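PDB 1JI0: ABC transporter from Thermotoga maritima, which binds ATP and probably hydrolyses it to power the transport of branched-chain amino acids across the membrane. Local coordinates for residues L27-G32 with G189-L194; N41-T46 with Y210-G215; M81-V86 with L160-E165. All coordinates share one frame; numbering follows the deposited sequence.

Contact 1. Residues L27-G32 with G189-L194; sequences LKVPRG and GTTILL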
loop_
_atom_site.group_PDB
_atom_site.type_symbol
_atom_site.label_atom_id
_atom_site.label_comp_id
_atom_site.label_asym_id
_atom_site.label_seq_id
_atom_site.Cartn_x
_atom_site.Cartn_y
_atom_site.Cartn_z
ATOM N N LEU A 27 5.982 -11.790 -7.766
ATOM C CA LEU A 27 5.965 -10.329 -7.836
ATOM C C LEU A 27 7.283 -9.784 -7.334
ATOM O O LEU A 27 7.921 -10.392 -6.484
ATOM C CB LEU A 27 4.906 -9.723 -6.915
ATOM C CG LEU A 27 3.451 -10.143 -6.819
ATOM C CD1 LEU A 27 2.889 -9.558 -5.519
ATOM C CD2 LEU A 27 2.676 -9.653 -8.026
ATOM N N LYS A 28 7.667 -8.616 -7.839
ATOM C CA LYS A 28 8.881 -7.949 -7.388
ATOM C C LYS A 28 8.553 -6.477 -7.250
ATOM O O LYS A 28 7.848 -5.915 -8.086
ATOM C CB LYS A 28 10.021 -8.137 -8.391
ATOM C CG LYS A 28 10.555 -9.553 -8.441
ATOM C CD LYS A 28 11.821 -9.628 -9.279
ATOM C CE LYS A 28 12.278 -11.064 -9.451
ATOM N NZ LYS A 28 13.462 -11.135 -10.355
ATOM N N VAL A 29 9.025 -5.861 -6.175
ATOM C CA VAL A 29 8.795 -4.433 -5.956
ATOM C C VAL A 29 10.187 -3.808 -5.834
ATOM O O VAL A 29 10.819 -3.891 -4.782
ATOM C CB VAL A 29 7.992 -4.184 -4.655
ATOM C CG1 VAL A 29 7.641 -2.712 -4.538
ATOM C CG2 VAL A 29 6.713 -5.044 -4.655
ATOM N N PRO A 30 10.690 -3.199 -6.927
ATOM C CA PRO A 30 12.019 -2.570 -6.936
ATOM C C PRO A 30 12.103 -1.332 -6.053
ATOM O O PRO A 30 11.125 -0.592 -5.905
ATOM C CB PRO A 30 12.243 -2.228 -8.418
ATOM C CG PRO A 30 11.331 -3.216 -9.156
ATOM C CD PRO A 30 10.100 -3.192 -8.279
ATOM N N ARG A 31 13.288 -1.113 -5.486
ATOM C CA ARG A 31 13.541 0.024 -4.615
ATOM C C ARG A 31 13.208 1.330 -5.321
ATOM O O ARG A 31 13.577 1.523 -6.479
ATOM C CB ARG A 31 15.016 0.032 -4.181
ATOM C CG ARG A 31 15.441 1.253 -3.340
ATOM C CD ARG A 31 16.798 1.007 -2.687
ATOM N NE ARG A 31 16.747 -0.201 -1.861
ATOM C CZ ARG A 31 16.181 -0.270 -0.655
ATOM N NH1 ARG A 31 15.630 0.804 -0.115
ATOM N NH2 ARG A 31 16.120 -1.429 -0.010
ATOM N N GLY A 32 12.500 2.213 -4.619
ATOM C CA GLY A 32 12.147 3.514 -5.166
ATOM C C GLY A 32 11.018 3.550 -6.177
ATOM O O GLY A 32 10.716 4.609 -6.723
ATOM N N GLY A 189 11.423 8.996 -2.387
ATOM C CA GLY A 189 12.199 7.769 -2.299
ATOM C C GLY A 189 11.504 6.530 -1.761
ATOM O O GLY A 189 12.014 5.419 -1.893
ATOM N N THR A 190 10.335 6.707 -1.171
ATOM C CA THR A 190 9.599 5.594 -0.595
ATOM C C THR A 190 9.103 4.557 -1.610
ATOM O O THR A 190 8.464 4.896 -2.601
ATOM C CB THR A 190 8.412 6.130 0.216
ATOM O OG1 THR A 190 8.895 7.088 1.167
ATOM C CG2 THR A 190 7.715 5.016 0.955
ATOM N N THR A 191 9.407 3.292 -1.348
ATOM C CA THR A 191 8.985 2.193 -2.207
ATOM C C THR A 191 7.556 1.859 -1.816
ATOM O O THR A 191 7.251 1.713 -0.630
ATOM C CB THR A 191 9.877 0.958 -1.992
ATOM O OG1 THR A 191 11.242 1.325 -2.220
ATOM C CG2 THR A 191 9.487 -0.159 -2.949
ATOM N N ILE A 192 6.683 1.740 -2.807
ATOM C CA ILE A 192 5.271 1.471 -2.562
ATOM C C ILE A 192 4.684 0.281 -3.311
ATOM O O ILE A 192 5.003 0.059 -4.482
ATOM C CB ILE A 192 4.420 2.717 -2.947
ATOM C CG1 ILE A 192 4.816 3.905 -2.077
ATOM C CG2 ILE A 192 2.923 2.409 -2.820
ATOM C CD1 ILE A 192 4.188 5.224 -2.506
ATOM N N LEU A 193 3.830 -0.480 -2.624
ATOM C CA LEU A 193 3.106 -1.598 -3.230
ATOM C C LEU A 193 1.650 -1.176 -3.053
ATOM O O LEU A 193 1.124 -1.140 -1.939
ATOM C CB LEU A 193 3.376 -2.940 -2.527
ATOM C CG LEU A 193 2.657 -4.131 -3.197
ATOM C CD1 LEU A 193 2.822 -4.062 -4.693
ATOM C CD2 LEU A 193 3.221 -5.451 -2.728
ATOM N N LEU A 194 1.016 -0.833 -4.169
ATOM C CA LEU A 194 -0.348 -0.341 -4.184
ATOM C C LEU A 194 -1.347 -1.327 -4.772
ATOM O O LEU A 194 -1.209 -1.750 -5.921
ATOM C CB LEU A 194 -0.376 0.964 -4.993
ATOM C CG LEU A 194 -1.688 1.681 -5.302
ATOM C CD1 LEU A 194 -2.251 2.299 -4.014
ATOM C CD2 LEU A 194 -1.440 2.766 -6.344
#

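Contact 2. Residues N41-T46 with Y210-G215; sequences NGAGKT and YVLETG. With ATP (adenosine-5'-triphosphate), chain B.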
loop_
_atom_site.group_PDB
_atom_site.type_symbol
_atom_site.label_atom_id
_atom_site.label_comp_id
_atom_site.label_asym_id
_atom_site.label_seq_id
_atom_site.Cartn_x
_atom_site.Cartn_y
_atom_site.Cartn_z
ATOM N N ASN A 41 -12.842 -7.262 -7.804
ATOM C CA ASN A 41 -13.099 -7.617 -6.418
ATOM C C ASN A 41 -13.109 -9.135 -6.248
ATOM O O ASN A 41 -13.787 -9.850 -6.984
ATOM C CB ASN A 41 -14.436 -7.032 -5.974
ATOM C CG ASN A 41 -14.501 -6.827 -4.484
ATOM O OD1 ASN A 41 -14.560 -7.783 -3.711
ATOM N ND2 ASN A 41 -14.471 -5.567 -4.065
ATOM N N GLY A 42 -12.346 -9.623 -5.279
ATOM C CA GLY A 42 -12.282 -11.054 -5.047
ATOM C C GLY A 42 -11.144 -11.735 -5.789
ATOM O O GLY A 42 -11.043 -12.963 -5.801
ATOM N N ALA A 43 -10.283 -10.941 -6.416
ATOM C CA ALA A 43 -9.154 -11.487 -7.158
ATOM C C ALA A 43 -8.084 -12.039 -6.213
ATOM O O ALA A 43 -7.325 -12.934 -6.581
ATOM C CB ALA A 43 -8.555 -10.409 -8.059
ATOM N N GLY A 44 -8.032 -11.503 -4.996
ATOM C CA GLY A 44 -7.051 -11.956 -4.027
ATOM C C GLY A 44 -6.042 -10.884 -3.659
ATOM O O GLY A 44 -4.985 -11.178 -3.110
ATOM N N LYS A 45 -6.378 -9.630 -3.945
ATOM C CA LYS A 45 -5.485 -8.509 -3.663
ATOM C C LYS A 45 -5.147 -8.303 -2.185
ATOM O O LYS A 45 -3.977 -8.177 -1.827
ATOM C CB LYS A 45 -6.081 -7.219 -4.247
ATOM C CG LYS A 45 -6.281 -7.252 -5.755
ATOM C CD LYS A 45 -6.814 -5.923 -6.283
ATOM C CE LYS A 45 -8.152 -5.553 -5.656
ATOM N NZ LYS A 45 -9.215 -6.557 -5.954
ATOM N N THR A 46 -6.168 -8.235 -1.334
ATOM C CA THR A 46 -5.974 -8.042 0.104
ATOM C C THR A 46 -5.277 -9.256 0.708
ATOM O O THR A 46 -4.458 -9.121 1.613
ATOM C CB THR A 46 -7.320 -7.842 0.836
ATOM O OG1 THR A 46 -7.884 -6.588 0.453
ATOM C CG2 THR A 46 -7.123 -7.842 2.354
ATOM N N TYR A 210 0.706 -5.430 -12.008
ATOM C CA TYR A 210 0.409 -6.855 -12.088
ATOM C C TYR A 210 -1.114 -6.993 -12.097
ATOM O O TYR A 210 -1.802 -6.383 -11.282
ATOM C CB TYR A 210 0.964 -7.601 -10.872
ATOM C CG TYR A 210 2.466 -7.679 -10.793
ATOM C CD1 TYR A 210 3.208 -6.676 -10.173
ATOM C CD2 TYR A 210 3.150 -8.775 -11.325
ATOM C CE1 TYR A 210 4.602 -6.767 -10.082
ATOM C CE2 TYR A 210 4.531 -8.868 -11.240
ATOM C CZ TYR A 210 5.249 -7.866 -10.622
ATOM O OH TYR A 210 6.617 -7.959 -10.560
ATOM N N VAL A 211 -1.639 -7.785 -13.026
ATOM C CA VAL A 211 -3.081 -7.977 -13.117
ATOM C C VAL A 211 -3.431 -9.332 -12.516
ATOM O O VAL A 211 -3.087 -10.375 -13.069
ATOM C CB VAL A 211 -3.571 -7.922 -14.581
ATOM C CG1 VAL A 211 -5.087 -8.076 -14.623
ATOM C CG2 VAL A 211 -3.183 -6.598 -15.209
ATOM N N LEU A 212 -4.111 -9.297 -11.372
ATOM C CA LEU A 212 -4.520 -10.497 -10.650
ATOM C C LEU A 212 -5.970 -10.876 -10.984
ATOM O O LEU A 212 -6.882 -10.060 -10.853
ATOM C CB LEU A 212 -4.371 -10.252 -9.140
ATOM C CG LEU A 212 -4.591 -11.369 -8.103
ATOM C CD1 LEU A 212 -3.489 -12.417 -8.186
ATOM C CD2 LEU A 212 -4.588 -10.751 -6.703
ATOM N N GLU A 213 -6.169 -12.112 -11.430
ATOM C CA GLU A 213 -7.497 -12.622 -11.766
ATOM C C GLU A 213 -7.642 -14.001 -11.142
ATOM O O GLU A 213 -6.908 -14.926 -11.491
ATOM C CB GLU A 213 -7.684 -12.737 -13.279
ATOM C CG GLU A 213 -7.626 -11.415 -14.019
ATOM C CD GLU A 213 -8.213 -11.504 -15.422
ATOM O OE1 GLU A 213 -7.970 -12.522 -16.109
ATOM O OE2 GLU A 213 -8.913 -10.551 -15.840
ATOM N N THR A 214 -8.586 -14.125 -10.215
ATOM C CA THR A 214 -8.844 -15.380 -9.515
ATOM C C THR A 214 -7.557 -16.031 -9.005
ATOM O O THR A 214 -7.235 -17.163 -9.364
ATOM C CB THR A 214 -9.615 -16.386 -10.413
ATOM O OG1 THR A 214 -10.826 -15.778 -10.886
ATOM C CG2 THR A 214 -9.994 -17.631 -9.619
ATOM N N GLY A 215 -6.815 -15.292 -8.184
ATOM C CA GLY A 215 -5.595 -15.816 -7.598
ATOM C C GLY A 215 -4.366 -16.016 -8.468
ATOM O O GLY A 215 -3.379 -16.574 -7.999
HETATM P PG ATP B . -10.396 -6.322 -1.114
HETATM O O1G ATP B . -11.585 -5.459 -1.243
HETATM O O2G ATP B . -9.122 -5.691 -1.523
HETATM O O3G ATP B . -10.375 -7.108 0.170
HETATM P PB ATP B . -9.576 -8.542 -2.862
HETATM O O1B ATP B . -9.854 -8.762 -4.316
HETATM O O2B ATP B . -8.228 -8.180 -2.463
HETATM O O3B ATP B . -10.599 -7.403 -2.300
HETATM P PA ATP B . -9.565 -10.868 -1.068
HETATM O O1A ATP B . -9.394 -10.219 0.239
HETATM O O2A ATP B . -8.439 -11.684 -1.593
HETATM O O3A ATP B . -10.100 -9.801 -2.133
HETATM O "O5'" ATP B . -10.852 -11.752 -0.989
HETATM C "C5'" ATP B . -11.315 -12.488 -2.126
HETATM C "C4'" ATP B . -11.071 -13.946 -1.983
HETATM O "O4'" ATP B . -11.901 -14.415 -0.881
HETATM C "C3'" ATP B . -11.538 -14.728 -3.185
HETATM O "O3'" ATP B . -10.509 -15.652 -3.588
HETATM C "C2'" ATP B . -12.792 -15.405 -2.710
HETATM O "O2'" ATP B . -13.065 -16.647 -3.351
HETATM C "C1'" ATP B . -12.447 -15.686 -1.237
HETATM N N9 ATP B . -13.602 -16.010 -0.317
HETATM C C8 ATP B . -13.775 -15.619 0.996
HETATM N N7 ATP B . -14.865 -16.050 1.569
HETATM C C5 ATP B . -15.469 -16.789 0.562
HETATM C C6 ATP B . -16.687 -17.536 0.515
HETATM N N6 ATP B . -17.476 -17.612 1.573
HETATM N N1 ATP B . -17.028 -18.173 -0.640
HETATM C C2 ATP B . -16.217 -18.085 -1.703
HETATM N N3 ATP B . -15.045 -17.420 -1.794
HETATM C C4 ATP B . -14.721 -16.779 -0.600
#

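Contact 3. Residues M81-V86 with L160-E165; sequences MGIALV and LLMMDE. With ATP (adenosine-5'-triphosphate), chain B.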
loop_
_atom_site.group_PDB
_atom_site.type_symbol
_atom_site.label_atom_id
_atom_site.label_comp_id
_atom_site.label_asym_id
_atom_site.label_seq_id
_atom_site.Cartn_x
_atom_site.Cartn_y
_atom_site.Cartn_z
HETATM N N MSE A 81 10.257 -4.730 11.084
HETATM C CA MSE A 81 11.302 -4.780 10.072
HETATM C C MSE A 81 11.224 -3.617 9.096
HETATM O O MSE A 81 12.189 -3.330 8.388
HETATM C CB MSE A 81 11.233 -6.099 9.313
HETATM C CG MSE A 81 11.623 -7.278 10.176
HETATM SE SE MSE A 81 11.621 -8.907 9.193
HETATM C CE MSE A 81 13.471 -8.892 8.616
ATOM N N GLY A 82 10.078 -2.953 9.043
ATOM C CA GLY A 82 9.969 -1.819 8.144
ATOM C C GLY A 82 8.856 -1.877 7.121
ATOM O O GLY A 82 8.767 -0.993 6.266
ATOM N N ILE A 83 8.016 -2.903 7.188
ATOM C CA ILE A 83 6.899 -3.015 6.260
ATOM C C ILE A 83 5.636 -2.429 6.885
ATOM O O ILE A 83 5.080 -2.999 7.821
ATOM C CB ILE A 83 6.619 -4.483 5.863
ATOM C CG1 ILE A 83 7.780 -5.026 5.032
ATOM C CG2 ILE A 83 5.319 -4.574 5.055
ATOM C CD1 ILE A 83 7.546 -6.417 4.495
ATOM N N ALA A 84 5.197 -1.286 6.361
ATOM C CA ALA A 84 3.999 -0.611 6.844
ATOM C C ALA A 84 2.806 -0.924 5.947
ATOM O O ALA A 84 2.927 -0.927 4.718
ATOM C CB ALA A 84 4.226 0.891 6.885
ATOM N N LEU A 85 1.656 -1.189 6.559
ATOM C CA LEU A 85 0.447 -1.490 5.808
ATOM C C LEU A 85 -0.709 -0.574 6.189
ATOM O O LEU A 85 -1.038 -0.439 7.365
ATOM C CB LEU A 85 0.028 -2.944 6.038
ATOM C CG LEU A 85 -1.383 -3.352 5.594
ATOM C CD1 LEU A 85 -1.558 -3.125 4.095
ATOM C CD2 LEU A 85 -1.622 -4.811 5.937
ATOM N N VAL A 86 -1.297 0.079 5.189
ATOM C CA VAL A 86 -2.459 0.941 5.396
ATOM C C VAL A 86 -3.579 0.113 4.771
ATOM O O VAL A 86 -3.821 0.181 3.563
ATOM C CB VAL A 86 -2.339 2.287 4.648
ATOM C CG1 VAL A 86 -3.538 3.166 4.976
ATOM C CG2 VAL A 86 -1.058 3.006 5.052
ATOM N N LEU A 160 8.989 -0.132 3.187
ATOM C CA LEU A 160 8.047 -0.571 2.166
ATOM C C LEU A 160 6.660 -0.125 2.613
ATOM O O LEU A 160 6.174 -0.546 3.670
ATOM C CB LEU A 160 8.070 -2.092 2.030
ATOM C CG LEU A 160 7.517 -2.766 0.764
ATOM C CD1 LEU A 160 6.560 -3.853 1.176
ATOM C CD2 LEU A 160 6.831 -1.771 -0.164
ATOM N N LEU A 161 6.025 0.738 1.827
ATOM C CA LEU A 161 4.683 1.211 2.171
ATOM C C LEU A 161 3.657 0.467 1.323
ATOM O O LEU A 161 3.662 0.578 0.089
ATOM C CB LEU A 161 4.568 2.720 1.935
ATOM C CG LEU A 161 3.197 3.390 2.124
ATOM C CD1 LEU A 161 2.722 3.227 3.562
ATOM C CD2 LEU A 161 3.295 4.878 1.774
HETATM N N MSE A 162 2.795 -0.307 1.979
HETATM C CA MSE A 162 1.755 -1.062 1.286
HETATM C C MSE A 162 0.421 -0.379 1.567
HETATM O O MSE A 162 0.169 0.060 2.692
HETATM C CB MSE A 162 1.720 -2.513 1.774
HETATM C CG MSE A 162 3.062 -3.238 1.635
HETATM SE SE MSE A 162 2.955 -5.149 1.805
HETATM C CE MSE A 162 2.668 -5.602 -0.027
HETATM N N MSE A 163 -0.424 -0.281 0.544
HETATM C CA MSE A 163 -1.716 0.379 0.685
HETATM C C MSE A 163 -2.799 -0.436 -0.013
HETATM O O MSE A 163 -2.655 -0.806 -1.181
HETATM C CB MSE A 163 -1.645 1.784 0.084
HETATM C CG MSE A 163 -0.505 2.642 0.614
HETATM SE SE MSE A 163 -0.456 4.419 -0.213
HETATM C CE MSE A 163 1.321 4.387 -0.920
ATOM N N ASP A 164 -3.880 -0.717 0.706
ATOM C CA ASP A 164 -4.976 -1.503 0.157
ATOM C C ASP A 164 -6.145 -0.586 -0.171
ATOM O O ASP A 164 -6.806 -0.050 0.727
ATOM C CB ASP A 164 -5.417 -2.587 1.156
ATOM C CG ASP A 164 -6.309 -3.645 0.522
ATOM O OD1 ASP A 164 -6.660 -3.521 -0.670
ATOM O OD2 ASP A 164 -6.668 -4.616 1.214
ATOM N N GLU A 165 -6.377 -0.409 -1.470
ATOM C CA GLU A 165 -7.444 0.430 -1.999
ATOM C C GLU A 165 -7.563 1.772 -1.297
ATOM O O GLU A 165 -8.592 2.085 -0.710
ATOM C CB GLU A 165 -8.771 -0.318 -1.929
ATOM C CG GLU A 165 -8.659 -1.720 -2.478
ATOM C CD GLU A 165 -9.838 -2.100 -3.320
ATOM O OE1 GLU A 165 -10.263 -1.260 -4.141
ATOM O OE2 GLU A 165 -10.338 -3.235 -3.172
HETATM P PG ATP B . -10.396 -6.322 -1.114
HETATM O O1G ATP B . -11.585 -5.459 -1.243
HETATM O O2G ATP B . -9.122 -5.691 -1.523
HETATM O O3G ATP B . -10.375 -7.108 0.170
HETATM P PB ATP B . -9.576 -8.542 -2.862
HETATM O O1B ATP B . -9.854 -8.762 -4.316
HETATM O O2B ATP B . -8.228 -8.180 -2.463
HETATM O O3B ATP B . -10.599 -7.403 -2.300
HETATM P PA ATP B . -9.565 -10.868 -1.068
HETATM O O1A ATP B . -9.394 -10.219 0.239
HETATM O O2A ATP B . -8.439 -11.684 -1.593
HETATM O O3A ATP B . -10.100 -9.801 -2.133
HETATM O "O5'" ATP B . -10.852 -11.752 -0.989
HETATM C "C5'" ATP B . -11.315 -12.488 -2.126
HETATM C "C4'" ATP B . -11.071 -13.946 -1.983
HETATM O "O4'" ATP B . -11.901 -14.415 -0.881
HETATM C "C3'" ATP B . -11.538 -14.728 -3.185
HETATM O "O3'" ATP B . -10.509 -15.652 -3.588
HETATM C "C2'" ATP B . -12.792 -15.405 -2.710
HETATM O "O2'" ATP B . -13.065 -16.647 -3.351
HETATM C "C1'" ATP B . -12.447 -15.686 -1.237
HETATM N N9 ATP B . -13.602 -16.010 -0.317
HETATM C C8 ATP B . -13.775 -15.619 0.996
HETATM N N7 ATP B . -14.865 -16.050 1.569
HETATM C C5 ATP B . -15.469 -16.789 0.562
HETATM C C6 ATP B . -16.687 -17.536 0.515
HETATM N N6 ATP B . -17.476 -17.612 1.573
HETATM N N1 ATP B . -17.028 -18.173 -0.640
HETATM C C2 ATP B . -16.217 -18.085 -1.703
HETATM N N3 ATP B . -15.045 -17.420 -1.794
HETATM C C4 ATP B . -14.721 -16.779 -0.600
HETATM O O HOH W 1 -5.393 2.064 2.109
#

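Contact 1. Residues L27-G32 with G189-L194
Thr-191 and Gly-32 show how one threonine can serve a backbone amide and an apolar seam at once. The bond from CA to CB of Thr-191 aims at the other segment, and CB itself comes within 3.9 Å of Gly-32 N. From there the side chain forks. OG1 takes the branch beside its own backbone N (chi1 -56°) and accepts a hydrogen bond from Gly-32 N at 2.9 Å, nearly straight at 164°; it also lies against Arg-31 CA. CG2, on the other branch, rests 3.4 Å from Pro-30 O and 3.5 Å from Val-29 CG1. The seam joins the two layers of an ABC nucleotide-binding domain: strand 25-30 belongs to the antiparallel sheet, strand 192-196 to the mixed core sheet of the P-loop NTPase fold, and Gly-32, with its positive phi, turns the chain from the first layer toward core strand 34-38. Further along, Val-29 divides its methyls. CG1 reaches the carbonyl oxygen Ile-192 O as well as the threonine, while CG2 meets Leu-193 at about a right angle, 4.0 Å from CD1 and equally far from CD2. Val-6 and Val-35 continue this packing around Val-29.

Contact 2. Residues N41-T46 with Y210-G215
Ala-43 and Gly-215 are joined by the one hydrogen bond between the segments: Gly-215 N donates to Ala-43 O over 2.9 Å, bent to 148° at the hydrogen. The positive phi of Gly-215 belongs to the tight turn that leads into strand 216-222.

Beside this bond the contacts are close packing. Ala-43 CB lies 4.1 Å from Leu-212 CG, the apolar pair, and the same methyl sits 3.3 Å from the carbonyl oxygen Leu-212 O. In Leu-212, CG stands anti to the backbone N (chi1 -174°), which brings CD2 against the peptide, 3.4 Å from Gly-44 C and 3.5 Å from Lys-45 N. At Gly-44, the N-cap of helix 45-52, the backbone angles (phi 115°) would press a CB on the carbonyl oxygen of Ala-43.

Phosphate bonds gather on the side of the loop turned to ATP. The beta-phosphate oxygen O1B of ATP receives Gly-42 N at 2.8 Å, Lys-45 NZ at 2.8 Å and, weakly, Gly-44 N. Lys-45 gets there by bending at chi3 and chi4, and its ammonium group also binds Gly-39 O, a second partner that probably helps hold its position. The helix N-terminus would be expected to favour the phosphate's charge further. Amides and a lysine wrapped around a beta-phosphate ahead of a helix make up the Walker A motif, or P-loop, of ABC ATPases.

Contact 3. Residues M81-V86 with L160-E165
Val-86 O is approached by three groups at once. Asp-164 N gives it a hydrogen bond of 3.0 Å, nearly straight at 172°; Met-163 CA adds a CA-H...O contact; and a water lies 2.9 Å from Val-86 O, within reach of Asp-164 O too. This carbonyl closes a parallel ladder of backbone bonds between strands 83-86 and 160-164, in which Met-162 N to Ala-84 O, at 2.8 Å, is the shortest.

Both faces of the pair are apolar. On one, Ile-83 CG2 lies 4.1 Å from Leu-160 CD1 and equally far from the selenium of Met-162, a selenomethionine, whose end leads away from the partner strand, with Leu-49 and Ile-52 of helix 45-52 touching the side chain. On the other, Val-86 CG2 meets Leu-161 CD1 at 4.1 Å, with helix 142-154 packed on both residues.

At the C-terminal end the character changes. Glu-165 OE2 stands 3.2 Å from ATP O1G, consistent with the Walker B aspartate (Asp-164) and the glutamate that follows it in ABC ATPases. With an alanine here in place of Glu-165, the carboxylate beside ATP O1G is gone, which is likely to open a gap against Lys-45 CE and alter the charge balance around the gamma-phosphate. With Glu-88 also close, so many acidic groups beside a phosphate imply a site that probably relies on cations, such as Lys-45 and the magnesium that usually accompanies ATP in this family, to balance its charge.

Overall arrangement
The six segments come in the order 27-32, 41-46, 81-86, 160-165, 189-194 and 210-215, so contact 3 is nested inside the loops closed by contacts 1 and 2, which cross each other. All reach the mixed sheet. Contacts 1 and 3 have centres about 10 Å apart and lie on strands 192-196 and 160-164, neighbours in that sheet; the centre of contact 2 lies about 19 and 18 Å from the centres of contacts 1 and 3. Tyr-210 links it to contact 1, packing on Leu-27 and hydrogen-bonding Lys-28 N. Contacts 2 and 3 bring the loop before helix 45-52 and the end of strand 160-164 to one nucleotide, while contact 1 joins the core to the antiparallel layer.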